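Local coordinates for bifunctional GH43-CE protein (Bacteroides eggerthii, PDB 6MLY), which probably hydrolyses xylan as a family 43 glycosidase and carries a carbohydrate esterase module further along the same chain, at residues G105-L109 / F121-L127; G397-F401 / F444-C448; D455-F459 / I471-M477. All blocks are in the same frame, centred on the assembly; numbering follows the deposited sequence.

Overall arrangement
Along the chain the three contacts come in series. Interaction 1 lies in the family 43 glycosidase part, in the hairpin of strands 106-113 and 118-124. Its centre is about 37 Å from that of interaction 2 and about 43 Å from that of interaction 3, and it touches neither. Interactions 2 and 3 share the concanavalin A-like sandwich, with centres about 9 Å apart. Strands 441-449 and 456-462 are neighbours in one sheet, joined by a probable hydrogen bond from Glu447 N to Tyr458 O, and Leu400 of the facing sheet packs on Phe459 and Met477. In chain order the sandwich lies between glycosidase and esterase parts, and interaction 3 also touches strand 518-523, whose mixed sheet runs on into the esterase.

Interaction 1 (G105-L109 / F121-L127)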
# COMPACT_ATOMS: atom_id res chain seq x y z
N GLY A 105 -25.64 22.43 30.11
CA GLY A 105 -26.18 21.08 30.20
C GLY A 105 -26.45 20.42 28.85
O GLY A 105 -26.86 19.26 28.81
N VAL A 106 -26.22 21.14 27.74
CA VAL A 106 -26.55 20.61 26.42
C VAL A 106 -25.31 20.66 25.51
O VAL A 106 -24.66 21.70 25.40
CB VAL A 106 -27.74 21.36 25.79
CG1 VAL A 106 -27.94 20.99 24.33
CG2 VAL A 106 -29.02 21.13 26.58
N TYR A 107 -25.02 19.53 24.87
CA TYR A 107 -23.98 19.43 23.86
C TYR A 107 -24.52 19.96 22.53
O TYR A 107 -25.63 19.64 22.13
CB TYR A 107 -23.49 17.98 23.72
CG TYR A 107 -22.75 17.46 24.92
CD1 TYR A 107 -23.39 16.72 25.90
CD2 TYR A 107 -21.40 17.73 25.09
CE1 TYR A 107 -22.72 16.25 27.01
CE2 TYR A 107 -20.71 17.27 26.20
CZ TYR A 107 -21.37 16.53 27.17
OH TYR A 107 -20.71 16.08 28.27
N TYR A 108 -23.69 20.78 21.86
CA TYR A 108 -24.05 21.41 20.59
C TYR A 108 -23.00 21.06 19.54
O TYR A 108 -21.81 21.36 19.71
CB TYR A 108 -24.17 22.92 20.76
CG TYR A 108 -25.33 23.37 21.61
CD1 TYR A 108 -25.18 23.55 22.98
CD2 TYR A 108 -26.57 23.60 21.05
CE1 TYR A 108 -26.24 23.96 23.77
CE2 TYR A 108 -27.64 24.01 21.83
CZ TYR A 108 -27.48 24.19 23.19
OH TYR A 108 -28.54 24.59 23.96
N LEU A 109 -23.46 20.42 18.45
CA LEU A 109 -22.62 19.93 17.36
C LEU A 109 -23.14 20.47 16.02
O LEU A 109 -24.32 20.31 15.70
CB LEU A 109 -22.65 18.40 17.38
CG LEU A 109 -21.32 17.73 17.03
CD1 LEU A 109 -21.50 16.22 16.95
CD2 LEU A 109 -20.76 18.29 15.74
N PHE A 121 -27.26 21.58 12.36
CA PHE A 121 -27.05 21.71 13.80
C PHE A 121 -27.72 20.53 14.52
O PHE A 121 -28.87 20.19 14.23
CB PHE A 121 -27.60 23.05 14.32
CG PHE A 121 -26.60 24.17 14.35
CD1 PHE A 121 -25.73 24.32 15.42
CD2 PHE A 121 -26.49 25.06 13.29
CE1 PHE A 121 -24.80 25.35 15.44
CE2 PHE A 121 -25.56 26.08 13.31
CZ PHE A 121 -24.71 26.22 14.38
N TYR A 122 -26.99 19.95 15.47
CA TYR A 122 -27.42 18.78 16.24
C TYR A 122 -27.25 19.08 17.74
O TYR A 122 -26.21 19.62 18.14
CB TYR A 122 -26.60 17.56 15.83
CG TYR A 122 -26.63 17.19 14.36
CD1 TYR A 122 -25.76 17.77 13.45
CD2 TYR A 122 -27.48 16.20 13.90
CE1 TYR A 122 -25.77 17.40 12.11
CE2 TYR A 122 -27.50 15.82 12.56
CZ TYR A 122 -26.64 16.42 11.66
OH TYR A 122 -26.67 16.04 10.35
N THR A 123 -28.25 18.73 18.56
CA THR A 123 -28.21 18.99 20.00
C THR A 123 -28.71 17.77 20.79
O THR A 123 -29.65 17.10 20.37
CB THR A 123 -29.05 20.21 20.39
OG1 THR A 123 -30.42 19.88 20.19
CG2 THR A 123 -28.69 21.45 19.59
N THR A 124 -28.09 17.52 21.95
CA THR A 124 -28.45 16.41 22.84
C THR A 124 -27.91 16.65 24.26
O THR A 124 -26.95 17.40 24.44
CB THR A 124 -27.90 15.08 22.32
OG1 THR A 124 -28.44 14.04 23.14
CG2 THR A 124 -26.39 15.02 22.34
N LYS A 125 -28.52 15.98 25.25
CA LYS A 125 -28.08 16.03 26.65
C LYS A 125 -27.19 14.83 26.98
O LYS A 125 -26.67 14.73 28.09
CB LYS A 125 -29.29 16.10 27.59
CG LYS A 125 -30.04 17.43 27.58
CD LYS A 125 -31.35 17.43 28.36
CE LYS A 125 -31.28 18.17 29.68
NZ LYS A 125 -32.57 18.09 30.41
N ASN A 126 -27.02 13.92 26.02
CA ASN A 126 -26.13 12.76 26.18
C ASN A 126 -25.41 12.51 24.85
O ASN A 126 -25.98 11.94 23.92
CB ASN A 126 -26.90 11.52 26.65
CG ASN A 126 -26.00 10.40 27.11
OD1 ASN A 126 -24.82 10.36 26.79
ND2 ASN A 126 -26.56 9.46 27.86
N LEU A 127 -24.14 12.93 24.78
CA LEU A 127 -23.35 12.93 23.54
C LEU A 127 -23.03 11.50 23.07
O LEU A 127 -22.72 11.29 21.90
CB LEU A 127 -22.08 13.75 23.78
CG LEU A 127 -21.31 14.18 22.53
CD1 LEU A 127 -22.22 14.91 21.55
CD2 LEU A 127 -20.14 15.07 22.90
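Val106 meets the returning arm through both methyls, CG1 lying 3.7 Å from Thr124 O while CG2 rests against the aliphatic CG of Lys125. With Tyr107 the antiparallel pairing begins. Its N-H bonds to Thr124 O (2.9 Å), and its carbonyl accepts a longer bond from Thr124 N. The ring of Tyr107 turns to the other face of the hairpin, where CB of Leu127 sits over one side, 4.0 Å from the ring centroid, in a CH-pi contact. Thr124 O lies at the edge of the same ring, so one carbonyl serves the backbone and borders the aromatic group. Tyr108, a non-hydrogen-bonded partner of Thr123, brings CD2 to 3.4 Å from the methyl CG2; with CG of Tyr108 anti to the carbonyl carbon (chi1 -68°), Val106 CG1 sits over one face of the ring, toward its rim. Leu109 adds the next hydrogen-bonded pair, with two bonds to Tyr122, the one from Tyr122 N to Leu109 O measuring 2.7 Å. Thr124 OG1 accepts from Asn126 N in an ST turn, and also bonds to Pro131 O. The hairpin forms the middle of a four-stranded antiparallel sheet, a blade of the family 43 beta-propeller, flanked by strands 99-103 and 133-137.

Interaction 2 (G397-F401 / F444-C448); sequences GLSLF and FKAEC
Gly397-Phe401 and Phe444-Cys448 run in nearly the same direction, 8° apart, and approach to 7.4 Å between their axes. This is face-to-face packing of the two sheets in a concanavalin A-like beta-sandwich, held by apolar side chains, without backbone pairing between these segments. Alternate residues point inward: Leu398 and Leu400 from one sheet, Phe444, Ala446 and Cys448 from the other. Leu398 has CG anti to the backbone N (chi1 -176°), which sends CD2 over Ala446, 3.5 Å from its CB, while its own CB lies against Phe444 CB. The small Ala446 lets both leucines come close to its strand, with Leu400 CD2 lying 4.0 Å from the same Ala446 CB, on a different side. Putting an alanine at Leu400 would probably open a gap beside Cys448 and Ala446 and leave the Cys448 sulfur without its apolar cover from this strand. Lys445 and Glu447 point away from the contact: Glu447 is bonded by Tyr460 and Ser515, and Lys445 makes cation-pi contacts with Trp468 and Tyr460. Leu400 lays both methyls against the facing strand, CD2 lying 3.7 Å from Cys448 SG and CD1 3.8 Å from Glu447 O.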
# COMPACT_ATOMS: atom_id res chain seq x y z
N GLY A 397 -13.97 -8.89 -2.37
CA GLY A 397 -12.73 -9.09 -1.64
C GLY A 397 -12.45 -7.99 -0.63
O GLY A 397 -13.37 -7.41 -0.05
N LEU A 398 -11.15 -7.72 -0.43
CA LEU A 398 -10.64 -6.70 0.49
C LEU A 398 -9.91 -5.63 -0.34
O LEU A 398 -9.27 -5.97 -1.34
CB LEU A 398 -9.69 -7.37 1.49
CG LEU A 398 -9.12 -6.48 2.59
CD1 LEU A 398 -10.18 -6.19 3.65
CD2 LEU A 398 -7.90 -7.13 3.23
N SER A 399 -10.02 -4.36 0.06
CA SER A 399 -9.39 -3.26 -0.67
C SER A 399 -8.71 -2.28 0.30
O SER A 399 -9.19 -2.05 1.40
CB SER A 399 -10.40 -2.53 -1.53
OG SER A 399 -9.88 -1.29 -1.98
N LEU A 400 -7.56 -1.75 -0.14
CA LEU A 400 -7.03 -0.49 0.36
C LEU A 400 -7.58 0.60 -0.57
O LEU A 400 -7.23 0.64 -1.75
CB LEU A 400 -5.50 -0.52 0.35
CG LEU A 400 -4.87 -1.62 1.21
CD1 LEU A 400 -3.36 -1.66 1.05
CD2 LEU A 400 -5.24 -1.46 2.68
N PHE A 401 -8.45 1.45 -0.01
CA PHE A 401 -9.47 2.15 -0.80
C PHE A 401 -9.24 3.66 -0.80
O PHE A 401 -9.30 4.32 0.23
CB PHE A 401 -10.86 1.80 -0.26
CG PHE A 401 -11.99 2.45 -1.01
CD1 PHE A 401 -12.47 1.89 -2.18
CD2 PHE A 401 -12.58 3.62 -0.54
CE1 PHE A 401 -13.51 2.49 -2.87
CE2 PHE A 401 -13.62 4.22 -1.23
CZ PHE A 401 -14.09 3.65 -2.39
N PHE A 444 -8.02 -13.43 2.74
CA PHE A 444 -7.28 -12.30 2.18
C PHE A 444 -6.65 -11.46 3.30
O PHE A 444 -7.15 -11.44 4.43
CB PHE A 444 -8.18 -11.40 1.32
CG PHE A 444 -8.73 -12.07 0.08
CD1 PHE A 444 -7.91 -12.36 -1.00
CD2 PHE A 444 -10.07 -12.41 -0.00
CE1 PHE A 444 -8.42 -12.96 -2.14
CE2 PHE A 444 -10.58 -13.02 -1.14
CZ PHE A 444 -9.76 -13.30 -2.20
N LYS A 445 -5.56 -10.78 2.95
CA LYS A 445 -4.78 -9.94 3.86
C LYS A 445 -4.28 -8.73 3.06
O LYS A 445 -3.98 -8.84 1.88
CB LYS A 445 -3.64 -10.76 4.47
CG LYS A 445 -2.76 -10.04 5.49
CD LYS A 445 -2.07 -10.97 6.49
CE LYS A 445 -0.95 -11.78 5.89
NZ LYS A 445 -0.25 -12.61 6.90
N ALA A 446 -4.22 -7.57 3.73
CA ALA A 446 -3.70 -6.34 3.14
C ALA A 446 -2.82 -5.64 4.17
O ALA A 446 -3.30 -5.28 5.23
CB ALA A 446 -4.85 -5.47 2.69
N GLU A 447 -1.53 -5.48 3.85
CA GLU A 447 -0.55 -4.85 4.72
C GLU A 447 -0.34 -3.39 4.29
O GLU A 447 -0.56 -3.05 3.13
CB GLU A 447 0.79 -5.59 4.68
CG GLU A 447 0.71 -7.04 5.16
CD GLU A 447 2.06 -7.67 5.44
OE1 GLU A 447 2.88 -7.76 4.50
OE2 GLU A 447 2.29 -8.07 6.61
N CYS A 448 0.08 -2.56 5.25
CA CYS A 448 0.35 -1.14 5.05
C CYS A 448 1.64 -0.75 5.77
O CYS A 448 1.76 -0.96 6.99
CB CYS A 448 -0.78 -0.26 5.59
SG CYS A 448 -2.35 -0.41 4.68

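Interaction 3 (D455-F459 / I471-M477)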
# COMPACT_ATOMS: atom_id res chain seq x y z
N ASP A 455 4.66 4.26 2.29
CA ASP A 455 3.28 4.29 1.77
C ASP A 455 3.09 3.23 0.69
O ASP A 455 2.88 3.56 -0.48
CB ASP A 455 2.92 5.67 1.20
CG ASP A 455 2.75 6.76 2.25
OD1 ASP A 455 2.97 6.47 3.44
OD2 ASP A 455 2.41 7.89 1.86
N LYS A 456 3.17 1.96 1.11
CA LYS A 456 3.09 0.81 0.21
C LYS A 456 2.11 -0.21 0.80
O LYS A 456 2.13 -0.47 2.01
CB LYS A 456 4.48 0.20 -0.01
CG LYS A 456 5.49 1.10 -0.70
CD LYS A 456 6.83 0.45 -0.98
CE LYS A 456 7.56 0.02 0.27
NZ LYS A 456 9.01 -0.17 0.02
N GLY A 457 1.27 -0.79 -0.07
CA GLY A 457 0.29 -1.81 0.31
C GLY A 457 0.60 -3.14 -0.36
O GLY A 457 0.61 -3.23 -1.60
N TYR A 458 0.86 -4.17 0.46
CA TYR A 458 1.06 -5.54 -0.01
C TYR A 458 -0.23 -6.34 0.20
O TYR A 458 -0.81 -6.31 1.29
CB TYR A 458 2.21 -6.22 0.75
CG TYR A 458 3.44 -5.38 0.96
CD1 TYR A 458 4.10 -4.77 -0.10
CD2 TYR A 458 3.97 -5.22 2.24
CE1 TYR A 458 5.24 -4.01 0.10
CE2 TYR A 458 5.11 -4.45 2.45
CZ TYR A 458 5.75 -3.84 1.39
OH TYR A 458 6.87 -3.10 1.62
N PHE A 459 -0.66 -7.06 -0.84
CA PHE A 459 -1.83 -7.93 -0.78
C PHE A 459 -1.39 -9.40 -0.80
O PHE A 459 -0.41 -9.75 -1.46
CB PHE A 459 -2.78 -7.65 -1.94
CG PHE A 459 -3.35 -6.25 -1.94
CD1 PHE A 459 -2.70 -5.23 -2.61
CD2 PHE A 459 -4.52 -5.95 -1.26
CE1 PHE A 459 -3.22 -3.94 -2.61
CE2 PHE A 459 -5.03 -4.67 -1.25
CZ PHE A 459 -4.38 -3.66 -1.93
N ILE A 471 0.44 -12.13 -3.58
CA ILE A 471 -0.17 -12.03 -4.91
C ILE A 471 -0.16 -10.57 -5.39
O ILE A 471 -0.57 -9.64 -4.66
CB ILE A 471 -1.59 -12.62 -4.93
CG1 ILE A 471 -2.28 -12.39 -6.28
CG2 ILE A 471 -2.42 -12.08 -3.77
CD1 ILE A 471 -3.48 -13.28 -6.52
N GLY A 472 0.27 -10.40 -6.65
CA GLY A 472 0.25 -9.13 -7.36
C GLY A 472 1.42 -8.24 -6.97
O GLY A 472 2.33 -8.67 -6.23
N ASN A 473 1.37 -6.99 -7.48
CA ASN A 473 2.41 -5.98 -7.21
C ASN A 473 2.10 -5.27 -5.89
O ASN A 473 1.15 -5.61 -5.17
CB ASN A 473 2.56 -5.00 -8.38
CG ASN A 473 1.32 -4.19 -8.69
OD1 ASN A 473 0.36 -4.20 -7.92
ND2 ASN A 473 1.32 -3.49 -9.81
N VAL A 474 2.96 -4.30 -5.55
CA VAL A 474 2.77 -3.38 -4.43
C VAL A 474 1.88 -2.22 -4.91
O VAL A 474 1.99 -1.78 -6.06
CB VAL A 474 4.11 -2.86 -3.88
CG1 VAL A 474 4.81 -1.91 -4.85
CG2 VAL A 474 3.96 -2.20 -2.53
N LEU A 475 1.02 -1.74 -4.01
CA LEU A 475 0.20 -0.55 -4.25
C LEU A 475 0.91 0.68 -3.68
O LEU A 475 0.90 0.89 -2.46
CB LEU A 475 -1.17 -0.75 -3.58
CG LEU A 475 -2.13 0.43 -3.70
CD1 LEU A 475 -2.64 0.55 -5.13
CD2 LEU A 475 -3.29 0.30 -2.73
N LYS A 476 1.53 1.47 -4.57
CA LYS A 476 2.13 2.75 -4.18
C LYS A 476 1.02 3.76 -3.85
O LYS A 476 0.58 4.51 -4.72
CB LYS A 476 3.06 3.30 -5.27
CG LYS A 476 4.34 2.52 -5.50
CD LYS A 476 5.12 2.23 -4.23
CE LYS A 476 6.53 1.75 -4.49
NZ LYS A 476 7.42 2.83 -4.98
N MET A 477 0.57 3.73 -2.59
CA MET A 477 -0.50 4.59 -2.10
C MET A 477 -0.10 6.06 -2.30
O MET A 477 1.03 6.44 -1.98
CB MET A 477 -0.77 4.34 -0.61
CG MET A 477 -1.41 2.99 -0.33
SD MET A 477 -1.19 2.47 1.42
CE MET A 477 -2.81 1.70 1.68
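Asp455-Phe459 and Ile471-Met477 form the two arms of an antiparallel hairpin, their end-to-end directions 157° apart, with Gly457 and Leu475 as the central hydrogen-bonded pair (Leu475 N to Gly457 O 2.9 Å, 173° at the hydrogen, and Gly457 N returning a bond to Leu475 O) and weak bonds toward the ends, from Met477 N to Asp455 O and from Ile471 N to Phe459 O.

One face of the hairpin carries Lys456, Tyr458, Val474 and Lys476. Val474 has CG2 anti to the backbone N, which rests this methyl against both Lys456 CB (3.5 Å) and Tyr458 CE1 (3.4 Å); Tyr458 lies alongside it, pointing the same way. The lysines also run side by side, their methylenes touching from Lys456 CG to Lys476 CD at 3.7 Å, where Asp455 and Lys456 make a G1 beta bulge facing Asp449 and an inverse gamma turn centred on Lys476 bends the other arm. Toward the sandwich interior, the ring of Phe459 meets Leu475 CB at its edge, with CE1 3.9 Å away. Gly457 has no side chain, and the sulfur of Met477 lies 4.3 Å from its N. Leu400 of the facing sheet packs against Phe459, Leu475 and Met477.

The two faces therefore differ in chemistry. The interior one is largely apolar: Phe459, Leu475, Met477. The other lies beside strand 518-523 of the mixed sheet, where Lys456 NZ bonds to Glu520 O and Lys476 NZ has a long, weak ion pair with Asp521. Two ammonium groups stand 6.0 Å apart there, NZ of Lys456 to NZ of Lys476, and the nearby carboxylate of Asp521 probably eases their repulsion.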